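Local coordinates for protein type III effector HopU1 (Pseudomonas syringae pv. tomato, PDB 3U0J) that probably transfers ADP-ribose from NAD+ to arginine side chains of plant proteins, acting as a type III effector that bacteria deliver against plant immunity, at residues G62-I65 with D66-M69; D86-P89 with E90-S93; T40-D43 with R44-Y48; P146-K149 with M150-A154. All coordinates share one frame; numbering follows the deposited sequence.

Contact 1. Residues G62-I65 with D66-M69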
loop_
_atom_site.group_PDB
_atom_site.type_symbol
_atom_site.label_atom_id
_atom_site.label_comp_id
_atom_site.label_asym_id
_atom_site.label_seq_id
_atom_site.Cartn_x
_atom_site.Cartn_y
_atom_site.Cartn_z
ATOM N N GLY A 62 -9.676 -8.772 -16.660
ATOM C CA GLY A 62 -9.997 -8.444 -15.289
ATOM C C GLY A 62 -10.460 -9.615 -14.464
ATOM O O GLY A 62 -11.100 -10.523 -14.985
ATOM N N LEU A 63 -10.133 -9.583 -13.175
ATOM C CA LEU A 63 -10.519 -10.618 -12.234
ATOM C C LEU A 63 -11.523 -10.090 -11.245
ATOM O O LEU A 63 -11.222 -9.131 -10.533
ATOM C CB LEU A 63 -9.304 -11.086 -11.451
ATOM C CG LEU A 63 -8.300 -11.887 -12.270
ATOM C CD1 LEU A 63 -7.174 -12.381 -11.371
ATOM C CD2 LEU A 63 -8.997 -13.050 -12.962
ATOM N N SER A 64 -12.697 -10.719 -11.171
ATOM C CA SER A 64 -13.705 -10.313 -10.199
ATOM C C SER A 64 -13.394 -10.866 -8.812
ATOM O O SER A 64 -12.471 -11.663 -8.621
ATOM C CB SER A 64 -15.092 -10.771 -10.629
ATOM O OG SER A 64 -15.159 -12.187 -10.678
ATOM N N ILE A 65 -14.166 -10.437 -7.831
ATOM C CA ILE A 65 -13.921 -10.915 -6.497
ATOM C C ILE A 65 -14.080 -12.436 -6.482
ATOM O O ILE A 65 -13.359 -13.127 -5.779
ATOM C CB ILE A 65 -14.830 -10.213 -5.456
ATOM C CG1 ILE A 65 -14.441 -10.611 -4.029
ATOM C CG2 ILE A 65 -16.288 -10.533 -5.709
ATOM C CD1 ILE A 65 -12.951 -10.496 -3.724
ATOM N N ASP A 66 -15.012 -12.965 -7.268
ATOM C CA ASP A 66 -15.190 -14.412 -7.309
ATOM C C ASP A 66 -13.939 -15.056 -7.905
ATOM O O ASP A 66 -13.377 -15.980 -7.330
ATOM C CB ASP A 66 -16.438 -14.810 -8.092
ATOM C CG ASP A 66 -17.726 -14.465 -7.365
ATOM O OD1 ASP A 66 -17.679 -14.291 -6.126
ATOM O OD2 ASP A 66 -18.785 -14.371 -8.031
ATOM N N ASP A 67 -13.489 -14.561 -9.051
ATOM C CA ASP A 67 -12.217 -15.014 -9.593
ATOM C C ASP A 67 -11.085 -14.937 -8.559
ATOM O O ASP A 67 -10.227 -15.818 -8.498
ATOM C CB ASP A 67 -11.836 -14.194 -10.820
ATOM C CG ASP A 67 -12.840 -14.313 -11.938
ATOM O OD1 ASP A 67 -13.464 -15.397 -12.071
ATOM O OD2 ASP A 67 -12.989 -13.317 -12.690
ATOM N N LEU A 68 -11.056 -13.884 -7.754
ATOM C CA LEU A 68 -9.980 -13.765 -6.777
ATOM C C LEU A 68 -10.165 -14.741 -5.629
ATOM O O LEU A 68 -9.210 -15.410 -5.208
ATOM C CB LEU A 68 -9.879 -12.348 -6.239
ATOM C CG LEU A 68 -9.348 -11.374 -7.279
ATOM C CD1 LEU A 68 -9.377 -9.976 -6.705
ATOM C CD2 LEU A 68 -7.949 -11.781 -7.734
ATOM N N MET A 69 -11.402 -14.815 -5.135
ATOM C CA MET A 69 -11.762 -15.685 -4.021
ATOM C C MET A 69 -11.374 -17.096 -4.403
ATOM O O MET A 69 -11.111 -17.957 -3.557
ATOM C CB MET A 69 -13.256 -15.597 -3.733
ATOM C CG MET A 69 -13.657 -14.345 -2.955
ATOM S SD MET A 69 -13.385 -14.492 -1.202
ATOM C CE MET A 69 -11.893 -13.630 -1.086
#
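A capping box closes the start of helix 65-71, with S64 as N-cap and D67 three residues further on. The stronger arm runs from the backbone N of S64 to OD2 of D67 at 3.0 Å, nearly straight at 165°; the donor arrives on the anti side of the carboxylate, 32° out of its plane. In the return arm the amide N of D67 gives a weak bond of 3.3 Å to OG of S64. With chi1 at 63° the hydroxyl tucks in above its own backbone, facing the first turn, and it also bonds weakly to D67 OD2. Regular helical bonding takes over at once, L68 N meeting the carbonyl O of S64 at 2.8 Å and M69 N that of I65 at 2.7 Å. Beside the polar exchange lies an apolar one. L63, just before the cap, and L68, four beyond it, cross at about a right angle with CD1 of L63 3.8 Å from CD2 of L68, the pairing known as a hydrophobic staple. CD2 of L63 leans instead on CB of D67 at 3.7 Å. On another side of the turn I65 and M69 run side by side, CG1 of I65 4.0 Å from CG of M69; I65 continues into F47 and Y48 of helix 41-52, while D66 bonds through OD1 to Y48. OD2 of D67 thus takes a firm bond from N of S64 and a weak one from OG, which together probably limit the turning of its carboxylate, and its negative charge at the helix start should suit the helix dipole.

Contact 2. Residues D86-P89 with E90-S93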
loop_
_atom_site.group_PDB
_atom_site.type_symbol
_atom_site.label_atom_id
_atom_site.label_comp_id
_atom_site.label_asym_id
_atom_site.label_seq_id
_atom_site.Cartn_x
_atom_site.Cartn_y
_atom_site.Cartn_z
ATOM N N ASP A 86 -2.268 -18.927 7.431
ATOM C CA ASP A 86 -3.369 -18.388 8.221
ATOM C C ASP A 86 -3.800 -17.008 7.771
ATOM O O ASP A 86 -4.131 -16.161 8.595
ATOM C CB ASP A 86 -2.981 -18.346 9.687
ATOM C CG ASP A 86 -2.602 -19.695 10.199
ATOM O OD1 ASP A 86 -1.414 -19.881 10.539
ATOM O OD2 ASP A 86 -3.477 -20.587 10.210
ATOM N N VAL A 87 -3.781 -16.787 6.463
ATOM C CA VAL A 87 -4.276 -15.557 5.884
ATOM C C VAL A 87 -5.479 -15.899 5.011
ATOM O O VAL A 87 -5.410 -16.808 4.190
ATOM C CB VAL A 87 -3.205 -14.890 5.012
ATOM C CG1 VAL A 87 -3.735 -13.582 4.451
ATOM C CG2 VAL A 87 -1.950 -14.661 5.822
ATOM N N TYR A 88 -6.572 -15.168 5.174
ATOM C CA TYR A 88 -7.786 -15.465 4.437
ATOM C C TYR A 88 -7.753 -15.008 2.979
ATOM O O TYR A 88 -6.981 -14.125 2.613
ATOM C CB TYR A 88 -8.976 -14.868 5.167
ATOM C CG TYR A 88 -9.254 -15.547 6.483
ATOM C CD1 TYR A 88 -10.127 -16.622 6.558
ATOM C CD2 TYR A 88 -8.646 -15.112 7.652
ATOM C CE1 TYR A 88 -10.387 -17.248 7.760
ATOM C CE2 TYR A 88 -8.905 -15.724 8.866
ATOM C CZ TYR A 88 -9.774 -16.794 8.913
ATOM O OH TYR A 88 -10.029 -17.410 10.117
ATOM N N PRO A 89 -8.571 -15.643 2.123
ATOM C CA PRO A 89 -8.688 -15.247 0.717
ATOM C C PRO A 89 -9.179 -13.808 0.577
ATOM O O PRO A 89 -8.763 -13.078 -0.326
ATOM C CB PRO A 89 -9.727 -16.213 0.173
ATOM C CG PRO A 89 -9.594 -17.414 1.021
ATOM C CD PRO A 89 -9.266 -16.912 2.397
ATOM N N GLU A 90 -10.063 -13.397 1.471
ATOM C CA GLU A 90 -10.542 -12.026 1.451
ATOM C C GLU A 90 -9.359 -11.069 1.655
ATOM O O GLU A 90 -9.331 -9.979 1.090
ATOM C CB GLU A 90 -11.653 -11.811 2.499
ATOM C CG GLU A 90 -12.950 -12.586 2.216
ATOM C CD GLU A 90 -12.952 -14.057 2.711
ATOM O OE1 GLU A 90 -11.883 -14.601 3.075
ATOM O OE2 GLU A 90 -14.041 -14.672 2.737
ATOM N N GLU A 91 -8.368 -11.489 2.432
ATOM C CA GLU A 91 -7.214 -10.639 2.692
ATOM C C GLU A 91 -6.273 -10.614 1.499
ATOM O O GLU A 91 -5.802 -9.552 1.072
ATOM C CB GLU A 91 -6.498 -11.072 3.969
ATOM C CG GLU A 91 -7.188 -10.563 5.212
ATOM C CD GLU A 91 -7.068 -11.484 6.411
ATOM O OE1 GLU A 91 -6.592 -12.632 6.249
ATOM O OE2 GLU A 91 -7.441 -11.053 7.526
ATOM N N CYS A 92 -6.009 -11.782 0.935
ATOM C CA CYS A 92 -5.216 -11.811 -0.290
ATOM C C CYS A 92 -5.839 -10.892 -1.326
ATOM O O CYS A 92 -5.150 -10.081 -1.932
ATOM C CB CYS A 92 -5.104 -13.229 -0.834
ATOM S SG CYS A 92 -4.163 -14.283 0.254
ATOM N N SER A 93 -7.153 -11.017 -1.499
ATOM C CA SER A 93 -7.898 -10.228 -2.481
ATOM C C SER A 93 -7.783 -8.723 -2.227
ATOM O O SER A 93 -7.667 -7.933 -3.164
ATOM C CB SER A 93 -9.377 -10.646 -2.503
ATOM O OG SER A 93 -9.510 -12.026 -2.783
#
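P89 takes the first position of helix 89-99, and E90, the next residue, runs alongside its ring in the same direction. The carboxylate of E90 folds back, because its chain bends at chi2 (84°), and brings OE1 to 3.6 Å from CD of P89. The same oxygen comes equally near CB of Y88, so the acid lies along the C-H groups of both residues. At its other end P89 supplies a carbonyl oxygen with two donors from S93: the backbone N at 2.9 Å and the hydroxyl OG at 2.8 Å. They reach the oxygen from opposite faces of the carbonyl plane, OG standing 37° out of it, and P89 O is therefore gripped twice by one residue.

Proline suits a first helical turn, where no backbone N-H is needed to complete the bonding, and Y88 before it is the N-cap. The N-H of Y88 itself is taken by OE1 of E91, three residues on, at 2.8 Å (154°), approached nearly along its C-O axis. E91 and Y88 point the same way, and OE1 lies in the plane of the phenol ring at its edge, 3.5 Å from CD2. V87 adds CG1 beside this oxygen, also 3.5 Å away, and looks on to SG of C92. The second carboxylate oxygen of E91 faces helix 145-162, where it bonds to S153 OG and forms a salt bridge with R157; S39 OG is a further partner.

Contact 3. Residues T40-D43 with R44-Y48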
loop_
_atom_site.group_PDB
_atom_site.type_symbol
_atom_site.label_atom_id
_atom_site.label_comp_id
_atom_site.label_asym_id
_atom_site.label_seq_id
_atom_site.Cartn_x
_atom_site.Cartn_y
_atom_site.Cartn_z
ATOM N N THR A 40 -12.632 -10.234 11.338
ATOM C CA THR A 40 -13.579 -11.195 11.884
ATOM C C THR A 40 -14.359 -11.779 10.733
ATOM O O THR A 40 -14.229 -11.328 9.583
ATOM C CB THR A 40 -14.589 -10.501 12.784
ATOM O OG1 THR A 40 -15.418 -9.631 11.985
ATOM C CG2 THR A 40 -13.866 -9.675 13.833
ATOM N N GLY A 41 -15.196 -12.765 11.036
ATOM C CA GLY A 41 -16.050 -13.353 10.021
ATOM C C GLY A 41 -16.983 -12.336 9.376
ATOM O O GLY A 41 -17.192 -12.361 8.164
ATOM N N GLN A 42 -17.546 -11.438 10.178
ATOM C CA GLN A 42 -18.454 -10.434 9.650
ATOM C C GLN A 42 -17.697 -9.493 8.706
ATOM O O GLN A 42 -18.198 -9.156 7.626
ATOM C CB GLN A 42 -19.150 -9.667 10.783
ATOM C CG GLN A 42 -20.126 -8.581 10.321
ATOM C CD GLN A 42 -21.307 -9.129 9.556
ATOM O OE1 GLN A 42 -21.558 -8.742 8.395
ATOM N NE2 GLN A 42 -22.042 -10.049 10.191
ATOM N N ASP A 43 -16.486 -9.105 9.102
ATOM C CA ASP A 43 -15.656 -8.251 8.271
ATOM C C ASP A 43 -15.458 -8.862 6.906
ATOM O O ASP A 43 -15.643 -8.187 5.882
ATOM C CB ASP A 43 -14.287 -8.038 8.904
ATOM C CG ASP A 43 -14.344 -7.134 10.102
ATOM O OD1 ASP A 43 -15.327 -6.372 10.201
ATOM O OD2 ASP A 43 -13.423 -7.186 10.950
ATOM N N ARG A 44 -15.077 -10.144 6.898
ATOM C CA ARG A 44 -14.794 -10.862 5.658
ATOM C C ARG A 44 -16.025 -10.968 4.761
ATOM O O ARG A 44 -15.906 -11.001 3.544
ATOM C CB ARG A 44 -14.188 -12.229 5.940
ATOM C CG ARG A 44 -12.798 -12.158 6.568
ATOM C CD ARG A 44 -12.076 -13.515 6.620
ATOM N NE ARG A 44 -12.669 -14.409 7.618
ATOM C CZ ARG A 44 -12.445 -14.327 8.931
ATOM N NH1 ARG A 44 -11.631 -13.385 9.423
ATOM N NH2 ARG A 44 -13.048 -15.180 9.758
ATOM N N HIS A 45 -17.217 -10.986 5.348
ATOM C CA HIS A 45 -18.423 -10.934 4.532
ATOM C C HIS A 45 -18.633 -9.522 3.949
ATOM O O HIS A 45 -18.991 -9.346 2.776
ATOM C CB HIS A 45 -19.639 -11.327 5.367
ATOM C CG HIS A 45 -19.963 -12.787 5.330
ATOM N ND1 HIS A 45 -19.708 -13.634 6.388
ATOM C CD2 HIS A 45 -20.543 -13.545 4.370
ATOM C CE1 HIS A 45 -20.100 -14.854 6.076
ATOM N NE2 HIS A 45 -20.610 -14.826 4.855
ATOM N N ASP A 46 -18.436 -8.523 4.807
ATOM C CA ASP A 46 -18.532 -7.139 4.411
ATOM C C ASP A 46 -17.663 -6.962 3.171
ATOM O O ASP A 46 -18.136 -6.515 2.119
ATOM C CB ASP A 46 -18.006 -6.253 5.531
ATOM C CG ASP A 46 -18.968 -6.136 6.682
ATOM O OD1 ASP A 46 -20.125 -6.590 6.528
ATOM O OD2 ASP A 46 -18.568 -5.583 7.745
ATOM N N PHE A 47 -16.392 -7.346 3.301
ATOM C CA PHE A 47 -15.440 -7.177 2.214
ATOM C C PHE A 47 -15.881 -7.804 0.893
ATOM O O PHE A 47 -15.786 -7.179 -0.162
ATOM C CB PHE A 47 -14.076 -7.730 2.576
ATOM C CG PHE A 47 -13.082 -7.592 1.465
ATOM C CD1 PHE A 47 -12.407 -6.389 1.266
ATOM C CD2 PHE A 47 -12.853 -8.645 0.581
ATOM C CE1 PHE A 47 -11.496 -6.255 0.229
ATOM C CE2 PHE A 47 -11.939 -8.519 -0.460
ATOM C CZ PHE A 47 -11.261 -7.328 -0.641
ATOM N N TYR A 48 -16.326 -9.048 0.953
ATOM C CA TYR A 48 -16.818 -9.721 -0.231
ATOM C C TYR A 48 -17.919 -8.901 -0.925
ATOM O O TYR A 48 -17.888 -8.712 -2.146
ATOM C CB TYR A 48 -17.334 -11.123 0.104
ATOM C CG TYR A 48 -17.918 -11.772 -1.102
ATOM C CD1 TYR A 48 -17.104 -12.326 -2.063
ATOM C CD2 TYR A 48 -19.288 -11.778 -1.323
ATOM C CE1 TYR A 48 -17.634 -12.902 -3.211
ATOM C CE2 TYR A 48 -19.833 -12.355 -2.471
ATOM C CZ TYR A 48 -18.996 -12.915 -3.410
ATOM O OH TYR A 48 -19.506 -13.490 -4.557
#
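R44 turns its guanidinium back over the start of helix 41-52, laying one face of the flat group on the backbone of T40 and G41. T40 O stands 3.3 Å above that plane and G41 CA 3.5 Å, both offset toward the rim. The chain bends at chi3 (-72°), which folds the group back in this way. The backbone N of R44 bonds to the same T40 O at 3.1 Å. H45 brings its ring back beside G41, whose O lies at the ring edge in a weak 3.3 Å bond from ND1.

At the cap itself T40 and D43 form a capping box: T40 OG1 accepts from D43 N at 3.1 Å, and D43 OD2 takes T40 N from above the carboxylate plane. One turn on, D46 crosses D43 obliquely, with carboxylate planes 50° apart and D46 OD2 4.1 Å from D43 OD1. A salt bridge from D43 OD1 to K149 of helix 145-162 probably eases this meeting of like charges. D43, in the first turn, probably gains from the positive end of the helix dipole, while the arginine finds its partners in S39 OG, just before the cap, which bonds to NH1, and in the ring of Y88, a cation-pi contact.

Contact 4. Residues P146-K149 with M150-A154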
loop_
_atom_site.group_PDB
_atom_site.type_symbol
_atom_site.label_atom_id
_atom_site.label_comp_id
_atom_site.label_asym_id
_atom_site.label_seq_id
_atom_site.Cartn_x
_atom_site.Cartn_y
_atom_site.Cartn_z
ATOM N N PRO A 146 -14.759 -1.398 4.723
ATOM C CA PRO A 146 -14.590 -2.843 4.573
ATOM C C PRO A 146 -13.245 -3.192 3.945
ATOM O O PRO A 146 -12.670 -4.208 4.287
ATOM C CB PRO A 146 -15.726 -3.229 3.632
ATOM C CG PRO A 146 -16.707 -2.160 3.754
ATOM C CD PRO A 146 -15.955 -0.913 4.018
ATOM N N HIS A 147 -12.741 -2.353 3.050
ATOM C CA HIS A 147 -11.450 -2.603 2.412
ATOM C C HIS A 147 -10.284 -2.118 3.276
ATOM O O HIS A 147 -9.222 -2.753 3.343
ATOM C CB HIS A 147 -11.392 -1.933 1.035
ATOM C CG HIS A 147 -10.056 -2.039 0.364
ATOM N ND1 HIS A 147 -9.692 -3.129 -0.399
ATOM C CD2 HIS A 147 -9.002 -1.186 0.329
ATOM C CE1 HIS A 147 -8.472 -2.946 -0.872
ATOM N NE2 HIS A 147 -8.030 -1.774 -0.448
ATOM N N ILE A 148 -10.465 -0.979 3.927
ATOM C CA ILE A 148 -9.379 -0.469 4.739
ATOM C C ILE A 148 -9.073 -1.500 5.804
ATOM O O ILE A 148 -7.909 -1.822 6.058
ATOM C CB ILE A 148 -9.716 0.884 5.374
ATOM C CG1 ILE A 148 -9.765 1.962 4.286
ATOM C CG2 ILE A 148 -8.681 1.231 6.397
ATOM C CD1 ILE A 148 -10.345 3.283 4.723
ATOM N N LYS A 149 -10.135 -2.042 6.391
ATOM C CA LYS A 149 -9.987 -2.979 7.485
ATOM C C LYS A 149 -9.390 -4.268 6.965
ATOM O O LYS A 149 -8.486 -4.818 7.576
ATOM C CB LYS A 149 -11.315 -3.219 8.219
ATOM C CG LYS A 149 -11.966 -1.948 8.775
ATOM C CD LYS A 149 -12.990 -2.256 9.866
ATOM C CE LYS A 149 -14.076 -3.238 9.395
ATOM N NZ LYS A 149 -14.981 -3.679 10.507
ATOM N N MET A 150 -9.871 -4.744 5.824
ATOM C CA MET A 150 -9.383 -6.010 5.311
ATOM C C MET A 150 -7.895 -5.908 5.011
ATOM O O MET A 150 -7.135 -6.809 5.369
ATOM C CB MET A 150 -10.175 -6.477 4.089
ATOM C CG MET A 150 -10.241 -8.012 3.939
ATOM S SD MET A 150 -10.650 -8.972 5.425
ATOM C CE MET A 150 -9.930 -10.467 4.894
ATOM N N LEU A 151 -7.471 -4.805 4.390
ATOM C CA LEU A 151 -6.058 -4.633 4.037
ATOM C C LEU A 151 -5.204 -4.555 5.301
ATOM O O LEU A 151 -4.143 -5.186 5.392
ATOM C CB LEU A 151 -5.843 -3.378 3.199
ATOM C CG LEU A 151 -4.878 -3.457 2.008
ATOM C CD1 LEU A 151 -4.164 -2.143 1.801
ATOM C CD2 LEU A 151 -3.876 -4.572 2.124
ATOM N N SER A 152 -5.666 -3.788 6.284
ATOM C CA SER A 152 -4.950 -3.720 7.543
ATOM C C SER A 152 -4.766 -5.119 8.124
ATOM O O SER A 152 -3.662 -5.509 8.474
ATOM C CB SER A 152 -5.678 -2.824 8.533
ATOM O OG SER A 152 -5.679 -1.477 8.107
ATOM N N SER A 153 -5.848 -5.879 8.211
ATOM C CA SER A 153 -5.760 -7.236 8.739
ATOM C C SER A 153 -4.753 -8.057 7.946
ATOM O O SER A 153 -3.943 -8.769 8.523
ATOM C CB SER A 153 -7.125 -7.928 8.730
ATOM O OG SER A 153 -7.043 -9.240 9.266
ATOM N N ALA A 154 -4.803 -7.949 6.622
ATOM C CA ALA A 154 -3.906 -8.724 5.788
ATOM C C ALA A 154 -2.472 -8.454 6.190
ATOM O O ALA A 154 -1.698 -9.390 6.442
ATOM C CB ALA A 154 -4.107 -8.400 4.338
#
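H147 leans its imidazole along the helix toward L151, one turn on, the nearest side-chain atoms being NE2 of H147 and CG of L151 at 4.3 Å. The leucine meets the ring obliquely. NE2 of H147 is bonded to ND1 of H98 on helix 89-99, and the two imidazoles meet with their planes about 20° apart. L151 stays close to the backbone behind it, with CB 3.4 Å from O of H147, and it packs beyond the turn on I95 and F197. S152 brings its hydroxyl back to the preceding turn: OG lies 3.0 Å from O of I148, and the backbone N of S152 bonds to that same oxygen, also at 3.0 Å. CG2 of I148 passes 4.4 Å from OG of S152, an apolar branch beside the polar one.

H147, I148, L151 and S152 belong to helix 145-162 of the ADP-ribosyltransferase family region, a long helix, mostly buried over this turn, which is followed, after the short strand 164-165, by strand 167-172 at the edge of the mixed sheet. Its bonding is regular, S153 N to K149 O at 2.9 Å being close to straight (173°). The M150 N to P146 O link is longer at 3.2 Å. M150 rests CB on that same P146 oxygen, 3.4 Å away, then bends at chi2 (47°) and carries its methyl CE off to R44, E90 and E91, while CB also packs on F47. K149 likewise leaves the turn, its NZ pairing with D138 as well as with D43.

In the fold
Three of the four contacts (1, 2 and 3) lie at helix starts, and contact 4 lies in the long helix against which two of them pack. Contacts 2, 3 and 4 have centres about 10 to 11 Å apart. D43 OD1 to K149 NZ, 2.7 Å, ties contact 3 to contact 4; a probable hydrogen bond between E91 OE2 and S153 OG joins contacts 2 and 4. F47 links all three, with CD1 3.6 Å from M150 CB and CE2 3.9 Å from S93 CB. Contact 1 stands furthest from contact 4, centres about 17 Å apart and nearest atoms about 7 Å; it reaches contact 2 through M69 and contact 3 through D66, a probable hydrogen bond to Y48.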